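Local coordinates for mitogen activated protein kinase, putative (PDB 4QNY) that probably phosphorylates proteins on serine or threonine as a mitogen-activated protein kinase of Leishmania, and binds an ATP analogue with magnesium between its two lobes, at residues L23-I28 with N46-M51; E248-V253 with Y261-S266. All coordinates share one frame; numbering follows the deposited sequence.

Contact 1 of 2, residues L23-I28 with N46-M51. With ANP (phosphoaminophosphonic acid-adenylate ester), chain D.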
ATOM      1  N   LEU A  23      -7.339 -10.321  24.195  1.00 27.12           N
ATOM      2  CA  LEU A  23      -7.688  -9.230  25.100  1.00 29.23           C
ATOM      3  C   LEU A  23      -7.403  -7.901  24.411  1.00 25.44           C
ATOM      4  O   LEU A  23      -6.266  -7.622  24.027  1.00 30.05           O
ATOM      5  CB  LEU A  23      -6.909  -9.351  26.420  1.00 37.00           C
ATOM      6  CG  LEU A  23      -7.124  -8.405  27.617  1.00 45.63           C
ATOM      7  CD1 LEU A  23      -6.384  -8.950  28.827  1.00 47.56           C
ATOM      8  CD2 LEU A  23      -6.677  -6.965  27.369  1.00 43.56           C
ATOM      9  N   LEU A  24      -8.433  -7.074  24.265  1.00 28.20           N
ATOM     10  CA  LEU A  24      -8.292  -5.795  23.582  1.00 29.58           C
ATOM     11  C   LEU A  24      -7.714  -4.722  24.497  1.00 25.07           C
ATOM     12  O   LEU A  24      -8.056  -4.649  25.675  1.00 25.91           O
ATOM     13  CB  LEU A  24      -9.640  -5.334  23.033  1.00 23.94           C
ATOM     14  CG  LEU A  24     -10.344  -6.316  22.100  1.00 23.34           C
ATOM     15  CD1 LEU A  24     -11.548  -5.652  21.471  1.00 23.06           C
ATOM     16  CD2 LEU A  24      -9.394  -6.828  21.031  1.00 30.94           C
ATOM     17  N   GLU A  25      -6.847  -3.881  23.940  1.00 24.83           N
ATOM     18  CA  GLU A  25      -6.216  -2.819  24.714  1.00 35.49           C
ATOM     19  C   GLU A  25      -6.571  -1.432  24.182  1.00 25.41           C
ATOM     20  O   GLU A  25      -7.046  -0.581  24.934  1.00 26.12           O
ATOM     21  CB  GLU A  25      -4.696  -3.003  24.728  1.00 35.17           C
ATOM     22  CG  GLU A  25      -4.231  -4.193  25.552  1.00 32.81           C
ATOM     23  CD  GLU A  25      -2.722  -4.267  25.681  1.00 42.43           C
ATOM     24  OE1 GLU A  25      -2.020  -3.685  24.826  1.00 40.47           O
ATOM     25  OE2 GLU A  25      -2.237  -4.903  26.641  1.00 40.22           O
ATOM     26  N   ARG A  26      -6.344  -1.206  22.892  1.00 24.61           N
ATOM     27  CA  ARG A  26      -6.608   0.101  22.294  1.00 37.00           C
ATOM     28  C   ARG A  26      -6.727   0.039  20.774  1.00 23.63           C
ATOM     29  O   ARG A  26      -6.098  -0.794  20.122  1.00 33.10           O
ATOM     30  CB  ARG A  26      -5.507   1.093  22.681  1.00 35.60           C
ATOM     31  N   ILE A  27      -7.541   0.932  20.220  1.00 24.17           N
ATOM     32  CA  ILE A  27      -7.704   1.043  18.775  1.00 26.24           C
ATOM     33  C   ILE A  27      -6.541   1.817  18.164  1.00 26.32           C
ATOM     34  O   ILE A  27      -6.326   2.986  18.486  1.00 23.66           O
ATOM     35  CB  ILE A  27      -9.028   1.739  18.409  1.00 24.82           C
ATOM     36  CG1 ILE A  27     -10.215   0.919  18.917  1.00 34.80           C
ATOM     37  CG2 ILE A  27      -9.121   1.951  16.906  1.00 22.62           C
ATOM     38  CD1 ILE A  27     -11.518   1.686  18.950  1.00 33.25           C
ATOM     39  N   ILE A  28      -5.795   1.164  17.280  1.00 22.31           N
ATOM     40  CA  ILE A  28      -4.588   1.753  16.712  1.00 32.29           C
ATOM     41  C   ILE A  28      -4.780   2.230  15.276  1.00 36.88           C
ATOM     42  O   ILE A  28      -3.953   2.972  14.746  1.00 41.64           O
ATOM     43  CB  ILE A  28      -3.419   0.755  16.743  1.00 24.34           C
ATOM     44  CG1 ILE A  28      -3.867  -0.592  16.173  1.00 22.15           C
ATOM     45  CG2 ILE A  28      -2.904   0.584  18.161  1.00 22.91           C
ATOM     46  CD1 ILE A  28      -2.749  -1.593  16.014  1.00 21.41           C
ATOM     47  N   ASN A  46       0.501 -13.798  26.201  1.00 42.10           N
ATOM     48  CA  ASN A  46       0.144 -12.378  26.195  1.00 42.04           C
ATOM     49  C   ASN A  46       0.955 -11.534  25.214  1.00 39.97           C
ATOM     50  O   ASN A  46       1.217 -10.358  25.469  1.00 45.18           O
ATOM     51  CB  ASN A  46       0.279 -11.795  27.605  1.00 50.95           C
ATOM     52  CG  ASN A  46      -0.877 -12.179  28.506  1.00 66.08           C
ATOM     53  OD1 ASN A  46      -1.670 -13.060  28.177  1.00 68.23           O
ATOM     54  ND2 ASN A  46      -0.981 -11.514  29.650  1.00 72.75           N
ATOM     55  N   ARG A  47       1.350 -12.131  24.095  1.00 30.01           N
ATOM     56  CA  ARG A  47       2.066 -11.394  23.059  1.00 41.46           C
ATOM     57  C   ARG A  47       1.124 -10.439  22.335  1.00 38.97           C
ATOM     58  O   ARG A  47      -0.036 -10.768  22.085  1.00 27.01           O
ATOM     59  CB  ARG A  47       2.721 -12.349  22.059  1.00 29.52           C
ATOM     60  CG  ARG A  47       3.951 -13.066  22.590  1.00 44.87           C
ATOM     61  CD  ARG A  47       4.545 -13.988  21.537  1.00 45.42           C
ATOM     62  NE  ARG A  47       4.801 -15.326  22.061  1.00 45.57           N
ATOM     63  N   LEU A  48       1.629  -9.256  22.004  1.00 28.51           N
ATOM     64  CA  LEU A  48       0.834  -8.249  21.313  1.00 26.84           C
ATOM     65  C   LEU A  48       0.506  -8.683  19.890  1.00 32.18           C
ATOM     66  O   LEU A  48       1.304  -9.350  19.233  1.00 37.06           O
ATOM     67  CB  LEU A  48       1.565  -6.907  21.303  1.00 26.16           C
ATOM     68  CG  LEU A  48       1.584  -6.169  22.643  1.00 38.46           C
ATOM     69  CD1 LEU A  48       2.618  -5.060  22.627  1.00 42.73           C
ATOM     70  CD2 LEU A  48       0.205  -5.613  22.958  1.00 37.62           C
ATOM     71  N   VAL A  49      -0.676  -8.295  19.425  1.00 27.07           N
ATOM     72  CA  VAL A  49      -1.163  -8.711  18.117  1.00 24.91           C
ATOM     73  C   VAL A  49      -2.172  -7.692  17.584  1.00 26.11           C
ATOM     74  O   VAL A  49      -2.889  -7.057  18.358  1.00 22.39           O
ATOM     75  CB  VAL A  49      -1.790 -10.130  18.190  1.00 40.01           C
ATOM     76  CG1 VAL A  49      -3.224 -10.145  17.673  1.00 39.48           C
ATOM     77  CG2 VAL A  49      -0.925 -11.135  17.442  1.00 36.77           C
ATOM     78  N   ALA A  50      -2.202  -7.517  16.266  1.00 21.67           N
ATOM     79  CA  ALA A  50      -3.129  -6.579  15.641  1.00 25.15           C
ATOM     80  C   ALA A  50      -4.381  -7.286  15.134  1.00 20.51           C
ATOM     81  O   ALA A  50      -4.304  -8.366  14.547  1.00 20.48           O
ATOM     82  CB  ALA A  50      -2.445  -5.838  14.504  1.00 20.64           C
ATOM     83  N   MET A  51      -5.534  -6.668  15.364  1.00 20.31           N
ATOM     84  CA  MET A  51      -6.805  -7.228  14.924  1.00 26.06           C
ATOM     85  C   MET A  51      -7.562  -6.246  14.038  1.00 19.60           C
ATOM     86  O   MET A  51      -7.851  -5.120  14.444  1.00 19.74           O
ATOM     87  CB  MET A  51      -7.664  -7.623  16.127  1.00 29.13           C
ATOM     88  CG  MET A  51      -7.061  -8.726  16.980  1.00 31.31           C
ATOM     89  SD  MET A  51      -8.202  -9.331  18.235  1.00 41.82           S
ATOM     90  CE  MET A  51      -9.525  -9.970  17.211  1.00 44.22           C
TER
HETATM   91  PG  ANP D 402      -8.750  -1.867   3.729  1.00113.16           P
HETATM   92  O1G ANP D 402      -9.488  -2.094   5.010  1.00112.11           O
HETATM   93  O2G ANP D 402      -8.051  -3.211   3.293  1.00 39.62           O
HETATM   94  O3G ANP D 402      -9.778  -1.441   2.603  1.00 61.08           O
HETATM   95  PB  ANP D 402      -7.457  -0.028   5.457  1.00 24.36           P
HETATM   96  O1B ANP D 402      -8.810   0.336   5.977  1.00 41.58           O
HETATM   97  O2B ANP D 402      -6.581   1.258   5.412  1.00 13.73           O
HETATM   98  N3B ANP D 402      -7.574  -0.654   3.900  1.00 33.02           N
HETATM   99  PA  ANP D 402      -5.257  -1.102   6.753  1.00 22.80           P
HETATM  100  O1A ANP D 402      -4.478  -0.205   5.869  1.00 20.43           O
HETATM  101  O2A ANP D 402      -4.812  -2.565   6.664  1.00 21.54           O
HETATM  102  O3A ANP D 402      -6.816  -1.092   6.404  1.00 30.52           O
HETATM  103  O5' ANP D 402      -5.125  -0.560   8.236  1.00 25.62           O
HETATM  104  C5' ANP D 402      -5.350   0.826   8.566  1.00 26.91           C
HETATM  105  C4' ANP D 402      -4.278   1.285   9.523  1.00 21.07           C
HETATM  106  O4' ANP D 402      -4.189   0.372  10.636  1.00 22.84           O
HETATM  107  C3' ANP D 402      -2.867   1.333   8.954  1.00 20.08           C
HETATM  108  O3' ANP D 402      -2.638   2.550   8.253  1.00 25.61           O
HETATM  109  C2' ANP D 402      -2.007   1.227  10.215  1.00 25.53           C
HETATM  110  O2' ANP D 402      -1.824   2.496  10.834  1.00 21.23           O
HETATM  111  C1' ANP D 402      -2.855   0.312  11.108  1.00 28.79           C
HETATM  112  N9  ANP D 402      -2.423  -1.081  11.098  1.00 26.50           N
HETATM  113  C8  ANP D 402      -2.813  -2.060  10.227  1.00 18.58           C
HETATM  114  N7  ANP D 402      -2.261  -3.233  10.447  1.00 16.66           N
HETATM  115  C5  ANP D 402      -1.448  -2.997  11.545  1.00 11.82           C
HETATM  116  C6  ANP D 402      -0.585  -3.842  12.280  1.00 15.93           C
HETATM  117  N6  ANP D 402      -0.396  -5.133  12.003  1.00 21.42           N
HETATM  118  N1  ANP D 402       0.083  -3.298  13.322  1.00 18.56           N
HETATM  119  C2  ANP D 402      -0.101  -2.004  13.602  1.00 15.93           C
HETATM  120  N3  ANP D 402      -0.886  -1.117  12.984  1.00 21.21           N
HETATM  121  C4  ANP D 402      -1.533  -1.682  11.959  1.00 21.29           C
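Leu24 and Met51 meet across the curl of the sheet, where the CD2 methyl of the leucine rests 3.9 Å from SD of the methionine and the two side chains cross at about a right angle. The methionine runs out extended as far as its sulfur and then bends (chi3 62°), which turns CE away from the line of the chain. At the edge of the interface OE1 of Glu25 lies 3.5 Å from CD2 of Leu48, a van der Waals contact between side chains that again cross at about a right angle. Farther along, both segments turn to the nucleotide and cover one face of the adenine. CD1 of Ile28 stands over N3 and C2, 3.6 Å from N3. CB of Ala50 lies above the C6-N6 end, 3.3 Å from N6.

Neither segment hydrogen-bonds to the other, because strand 34-41 runs between them and pairs with both. Its Arg38 faces Glu25 and Arg26 together, a classic beta bulge, and also makes a long, weak ion pair with OE1 of Glu25. Outside the sheet, helix 8-16 covers the buried pair: Leu8 and Leu11 touch Leu24, and Val15 touches Met51. This is the protein kinase N-lobe: Ile28 just before the glycine-rich loop and Ala50 on the strand carrying the nucleotide-binding Lys52 form the roof over the adenine.

Contact 2 of 2, residues E248-V253 with Y261-S266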
ATOM      1  N   GLU A 248       6.712  11.755 -27.493  1.00 25.16           N
ATOM      2  CA  GLU A 248       6.692  10.303 -27.642  1.00 18.24           C
ATOM      3  C   GLU A 248       6.298   9.608 -26.342  1.00 20.64           C
ATOM      4  O   GLU A 248       5.726   8.518 -26.361  1.00 29.02           O
ATOM      5  CB  GLU A 248       8.058   9.798 -28.112  1.00 20.57           C
ATOM      6  N   ASP A 249       6.607  10.240 -25.214  1.00 22.31           N
ATOM      7  CA  ASP A 249       6.244   9.685 -23.915  1.00 24.12           C
ATOM      8  C   ASP A 249       4.773   9.939 -23.605  1.00 17.79           C
ATOM      9  O   ASP A 249       4.092   9.080 -23.047  1.00 25.35           O
ATOM     10  CB  ASP A 249       7.127  10.271 -22.811  1.00 25.46           C
ATOM     11  CG  ASP A 249       8.510   9.652 -22.785  1.00 30.62           C
ATOM     12  OD1 ASP A 249       8.621   8.440 -23.060  1.00 30.60           O
ATOM     13  OD2 ASP A 249       9.486  10.376 -22.489  1.00 28.09           O
ATOM     14  N   ILE A 250       4.291  11.123 -23.970  1.00 19.04           N
ATOM     15  CA  ILE A 250       2.886  11.468 -23.795  1.00 23.89           C
ATOM     16  C   ILE A 250       2.004  10.515 -24.597  1.00 29.96           C
ATOM     17  O   ILE A 250       0.979  10.045 -24.107  1.00 40.46           O
ATOM     18  CB  ILE A 250       2.601  12.922 -24.223  1.00 23.98           C
ATOM     19  CG1 ILE A 250       3.399  13.897 -23.354  1.00 16.55           C
ATOM     20  CG2 ILE A 250       1.114  13.231 -24.129  1.00 16.26           C
ATOM     21  CD1 ILE A 250       3.210  15.345 -23.733  1.00 17.31           C
ATOM     22  N   ASN A 251       2.422  10.219 -25.823  1.00 18.45           N
ATOM     23  CA  ASN A 251       1.686   9.299 -26.685  1.00 19.51           C
ATOM     24  C   ASN A 251       1.758   7.851 -26.206  1.00 20.60           C
ATOM     25  O   ASN A 251       1.027   6.992 -26.699  1.00 30.54           O
ATOM     26  CB  ASN A 251       2.209   9.387 -28.120  1.00 26.40           C
ATOM     27  CG  ASN A 251       1.899  10.718 -28.773  1.00 31.60           C
ATOM     28  OD1 ASN A 251       0.896  11.358 -28.458  1.00 31.87           O
ATOM     29  ND2 ASN A 251       2.761  11.140 -29.690  1.00 34.60           N
ATOM     30  N   SER A 252       2.638   7.583 -25.247  1.00 21.79           N
ATOM     31  CA  SER A 252       2.853   6.224 -24.766  1.00 28.13           C
ATOM     32  C   SER A 252       1.971   5.882 -23.567  1.00 27.91           C
ATOM     33  O   SER A 252       1.799   4.712 -23.228  1.00 25.23           O
ATOM     34  CB  SER A 252       4.324   6.019 -24.400  1.00 41.23           C
ATOM     35  OG  SER A 252       4.560   4.692 -23.962  1.00 53.96           O
ATOM     36  N   VAL A 253       1.415   6.905 -22.925  1.00 24.58           N
ATOM     37  CA  VAL A 253       0.572   6.696 -21.754  1.00 31.90           C
ATOM     38  C   VAL A 253      -0.663   7.589 -21.786  1.00 28.09           C
ATOM     39  O   VAL A 253      -0.623   8.705 -22.299  1.00 30.85           O
ATOM     40  CB  VAL A 253       1.347   6.963 -20.449  1.00 31.58           C
ATOM     41  N   TYR A 261      -5.092  16.833 -23.415  1.00 17.76           N
ATOM     42  CA  TYR A 261      -5.022  17.864 -22.387  1.00 26.04           C
ATOM     43  C   TYR A 261      -3.578  18.181 -22.012  1.00 31.87           C
ATOM     44  O   TYR A 261      -3.225  19.338 -21.783  1.00 36.25           O
ATOM     45  CB  TYR A 261      -5.802  17.434 -21.142  1.00 21.84           C
ATOM     46  CG  TYR A 261      -5.618  18.357 -19.958  1.00 25.49           C
ATOM     47  CD1 TYR A 261      -6.324  19.550 -19.867  1.00 26.01           C
ATOM     48  CD2 TYR A 261      -4.741  18.036 -18.928  1.00 19.46           C
ATOM     49  CE1 TYR A 261      -6.160  20.398 -18.787  1.00 27.30           C
ATOM     50  CE2 TYR A 261      -4.570  18.877 -17.845  1.00 17.76           C
ATOM     51  CZ  TYR A 261      -5.282  20.056 -17.780  1.00 18.75           C
ATOM     52  OH  TYR A 261      -5.115  20.897 -16.704  1.00 27.43           O
ATOM     53  N   LEU A 262      -2.750  17.144 -21.951  1.00 17.32           N
ATOM     54  CA  LEU A 262      -1.359  17.293 -21.543  1.00 29.73           C
ATOM     55  C   LEU A 262      -0.549  18.071 -22.578  1.00 34.16           C
ATOM     56  O   LEU A 262       0.412  18.760 -22.237  1.00 31.30           O
ATOM     57  CB  LEU A 262      -0.730  15.918 -21.298  1.00 35.98           C
ATOM     58  CG  LEU A 262       0.691  15.882 -20.734  1.00 26.21           C
ATOM     59  CD1 LEU A 262       0.808  16.778 -19.512  1.00 25.14           C
ATOM     60  CD2 LEU A 262       1.089  14.454 -20.391  1.00 15.54           C
ATOM     61  N   LYS A 263      -0.950  17.964 -23.841  1.00 40.65           N
ATOM     62  CA  LYS A 263      -0.245  18.641 -24.923  1.00 32.22           C
ATOM     63  C   LYS A 263      -0.588  20.128 -24.994  1.00 39.09           C
ATOM     64  O   LYS A 263       0.267  20.950 -25.322  1.00 46.49           O
ATOM     65  CB  LYS A 263      -0.552  17.966 -26.261  1.00 29.07           C
ATOM     66  CG  LYS A 263       0.071  16.589 -26.411  1.00 20.73           C
ATOM     67  CD  LYS A 263      -0.434  15.882 -27.656  1.00 27.73           C
ATOM     68  CE  LYS A 263       0.145  14.480 -27.765  1.00 34.18           C
ATOM     69  NZ  LYS A 263      -0.462  13.709 -28.885  1.00 33.57           N
ATOM     70  N   LYS A 264      -1.839  20.463 -24.691  0.50 35.22           N
ATOM     71  CA  LYS A 264      -2.286  21.855 -24.696  0.50 35.43           C
ATOM     72  C   LYS A 264      -1.769  22.611 -23.477  0.50 36.47           C
ATOM     73  O   LYS A 264      -1.846  23.838 -23.418  0.50 38.14           O
ATOM     74  CB  LYS A 264      -3.815  21.934 -24.742  0.50 30.31           C
ATOM     75  CG  LYS A 264      -4.421  21.693 -26.116  0.50 27.43           C
ATOM     76  CD  LYS A 264      -5.920  21.955 -26.109  0.50 27.09           C
ATOM     77  CE  LYS A 264      -6.231  23.419 -25.827  0.50 31.29           C
ATOM     78  NZ  LYS A 264      -5.792  24.311 -26.935  0.50 34.97           N
ATOM     79  N   LYS A 265      -1.249  21.870 -22.505  1.00 41.31           N
ATOM     80  CA  LYS A 265      -0.757  22.463 -21.268  1.00 33.41           C
ATOM     81  C   LYS A 265       0.570  23.175 -21.513  1.00 49.37           C
ATOM     82  O   LYS A 265       1.361  22.753 -22.358  1.00 48.53           O
ATOM     83  CB  LYS A 265      -0.599  21.393 -20.184  1.00 36.59           C
ATOM     84  CG  LYS A 265      -0.324  21.940 -18.792  1.00 36.72           C
ATOM     85  N   SER A 266       0.806  24.259 -20.780  1.00 52.30           N
ATOM     86  CA  SER A 266       2.042  25.023 -20.911  1.00 51.08           C
ATOM     87  C   SER A 266       3.252  24.179 -20.519  1.00 48.04           C
ATOM     88  O   SER A 266       3.146  23.278 -19.687  1.00 52.11           O
ATOM     89  CB  SER A 266       1.985  26.289 -20.055  1.00 53.51           C
ATOM     90  OG  SER A 266       0.892  27.107 -20.429  1.00 56.95           O
TER
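OD1 of Asn251 accepts a hydrogen bond from NZ of Lys263 at 2.7 Å, the one such bond between the two segments. The ammonium approaches in the plane of the amide and uses a lone pair of the oxygen, with a C=O...N angle of 144°. Lys263 gets there by stretching: beyond CG its chain is fully extended, so that NZ reaches the asparagine from a neighbouring helix, and the two side chains meet at about a right angle. CE of Lys263 follows, 3.3 Å from OD1 of Asn251.

Beneath this polar bridge lies an apolar one. CG1 of Ile250 packs 3.8 Å from CD2 of Leu262, and the CD1 methyl of Ile250 reaches CG of Leu262 at 4.0 Å. A chi1 of -62° leaves CG2 of Ile250 anti to the backbone N, where it touches both partners, CD2 of Leu262 and, at 4.0 Å, CE of Lys263. The lysine's methylenes thus pass over the isoleucine on the way to the asparagine.

The contact pins together the two short helices of the MAP kinase insert in the C-lobe. Val239 of the preceding helix 231-242, with Met198 and Phe294, also packs on Leu262, while Asp249 turns toward the rest of the C-lobe, where OD1 takes a hydrogen bond from Asn295.

Chemically, Lys263 serves as an amphipathic cover: its methylenes border a buried aliphatic pair, while its charge is carried outward to a neutral amide acceptor among exposed residues, a charge-dipole bond rather than a salt bridge.

The two contacts show local closure repeated in the two lobes of one kinase domain. From the N terminus, contact 1 comes first: after strand 22-31 the chain doubles back along strand 34-41 and turns again into strand 47-54, closing a loop of 17 residues in the sheet of the N-lobe. Contact 2 opens much later, in the helical C-lobe, where segments 248-253 and 261-266, seven residues apart, tie the short helix 247-250 to helix 256-264. The closures follow in series, neither enclosing nor crossing the other. The centres of contact 1 and contact 2 lie about 49 Å apart, on opposite sides of the chain's centre; contact 1 borders the nucleotide between the lobes, whereas contact 2 joins short helices far from it.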